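Local coordinates for putative type III secretion protein YscO (Vibrio parahaemolyticus, PDB 4MH6) that is of unknown function but probably takes part in type III secretion as a long helical hairpin with a predicted coiled coil, at residues 88-91 with 92-95. Residues are numbered along the deposited sequence; the frame is centred on the assembly and turned at random. Where two conformers were deposited one is given.
Sequences VLLK and ELET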
loop_
_atom_site.group_PDB
_atom_site.type_symbol
_atom_site.label_atom_id
_atom_site.label_comp_id
_atom_site.label_asym_id
_atom_site.label_seq_id
_atom_site.Cartn_x
_atom_site.Cartn_y
_atom_site.Cartn_z
ATOM N N VAL A 88 18.765 -23.622 -48.803
ATOM C CA VAL A 88 18.895 -24.618 -47.723
ATOM C C VAL A 88 17.861 -25.754 -47.780
ATOM O O VAL A 88 16.813 -25.631 -48.428
ATOM C CB VAL A 88 18.853 -23.953 -46.320
ATOM C CG1 VAL A 88 20.099 -23.110 -46.093
ATOM C CG2 VAL A 88 17.591 -23.117 -46.131
ATOM N N LEU A 89 18.166 -26.858 -47.102
ATOM C CA LEU A 89 17.273 -28.008 -47.087
ATOM C C LEU A 89 16.161 -27.838 -46.044
ATOM O O LEU A 89 16.355 -27.202 -45.005
ATOM C CB LEU A 89 18.070 -29.294 -46.857
ATOM C CG LEU A 89 19.106 -29.599 -47.952
ATOM C CD1 LEU A 89 19.884 -30.869 -47.634
ATOM C CD2 LEU A 89 18.431 -29.704 -49.312
ATOM N N LEU A 90 15.000 -28.419 -46.345
ATOM C CA LEU A 90 13.788 -28.344 -45.488
ATOM C C LEU A 90 13.893 -28.400 -43.942
ATOM O O LEU A 90 13.297 -27.549 -43.256
ATOM C CB LEU A 90 12.761 -29.394 -45.944
ATOM C CG LEU A 90 11.405 -29.333 -45.227
ATOM C CD1 LEU A 90 10.793 -27.935 -45.324
ATOM C CD2 LEU A 90 10.430 -30.378 -45.753
ATOM N N LYS A 91 14.608 -29.367 -43.377
ATOM C CA LYS A 91 14.645 -29.410 -41.914
ATOM C C LYS A 91 15.495 -28.308 -41.279
ATOM O O LYS A 91 15.248 -27.948 -40.126
ATOM C CB LYS A 91 14.928 -30.814 -41.394
ATOM C CG LYS A 91 16.330 -31.363 -41.489
ATOM C CD LYS A 91 16.228 -32.881 -41.705
ATOM C CE LYS A 91 15.238 -33.596 -40.772
ATOM N NZ LYS A 91 14.888 -34.932 -41.335
ATOM N N GLU A 92 16.461 -27.755 -42.026
ATOM C CA GLU A 92 17.250 -26.615 -41.521
ATOM C C GLU A 92 16.362 -25.385 -41.650
ATOM O O GLU A 92 16.346 -24.536 -40.771
ATOM C CB GLU A 92 18.571 -26.414 -42.266
ATOM C CG GLU A 92 19.626 -27.465 -41.937
ATOM C CD GLU A 92 20.891 -27.341 -42.784
ATOM O OE1 GLU A 92 21.120 -26.265 -43.389
ATOM O OE2 GLU A 92 21.662 -28.327 -42.835
ATOM N N LEU A 93 15.620 -25.308 -42.753
ATOM C CA LEU A 93 14.680 -24.216 -42.969
ATOM C C LEU A 93 13.680 -24.195 -41.824
ATOM O O LEU A 93 13.262 -23.134 -41.356
ATOM C CB LEU A 93 13.932 -24.408 -44.284
ATOM C CG LEU A 93 12.870 -23.357 -44.613
ATOM C CD1 LEU A 93 13.498 -21.977 -44.753
ATOM C CD2 LEU A 93 12.134 -23.742 -45.886
ATOM N N GLU A 94 13.299 -25.379 -41.363
ATOM C CA GLU A 94 12.353 -25.471 -40.256
ATOM C C GLU A 94 13.012 -25.318 -38.887
ATOM O O GLU A 94 12.341 -24.976 -37.920
ATOM C CB GLU A 94 11.521 -26.737 -40.374
ATOM C CG GLU A 94 10.519 -26.639 -41.507
ATOM C CD GLU A 94 9.825 -27.941 -41.747
ATOM O OE1 GLU A 94 10.429 -28.968 -41.409
ATOM O OE2 GLU A 94 8.688 -27.955 -42.283
ATOM N N THR A 95 14.315 -25.564 -38.809
ATOM C CA THR A 95 15.038 -25.361 -37.555
ATOM C C THR A 95 15.172 -23.844 -37.362
ATOM O O THR A 95 15.166 -23.342 -36.243
ATOM C CB THR A 95 16.427 -26.020 -37.569
ATOM O OG1 THR A 95 16.282 -27.406 -37.876
ATOM C CG2 THR A 95 17.110 -25.889 -36.220
#
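L93 N donates to the carbonyl oxygen of L89 at 3.0 Å, an almost straight bond (N-H...O 165°) that lies in the carbonyl plane and closes the first turn of the helix. The same oxygen takes a second, weak bond from E92 N, so two amides of the opening turn share one acceptor. One residue on, E94 N reaches L90 O at 2.9 Å, tilted 25° from the carbonyl plane. K91 O likewise serves two donors of T95: its amide, weakly, and its hydroxyl. With OG1 beside its own backbone N (chi1 -56°), T95 turns the hydroxyl back along the helix to that carbonyl, a common way for threonine to satisfy its hydroxyl within a helix.

This is the start of helix 90-167, just past the turn that joins it to helix 18-84 at one end of a long antiparallel hairpin. L89 occupies the N-cap position, contributing its backbone carbonyl to the first turn. Acidic E92 suits the N3 position, where the helix dipole would probably favour negative charge; E94 lies a little further in, where the effect is probably smaller.

Outward, the side chains of E94 and L90 cross at a slant, with E94 OE2 3.7 Å from L90 CD1. V88 CG2 rests 4.3 Å from L93 CB, while L90 CD1 and L93 CD2 lie 4.4 Å apart, a similarly light contact.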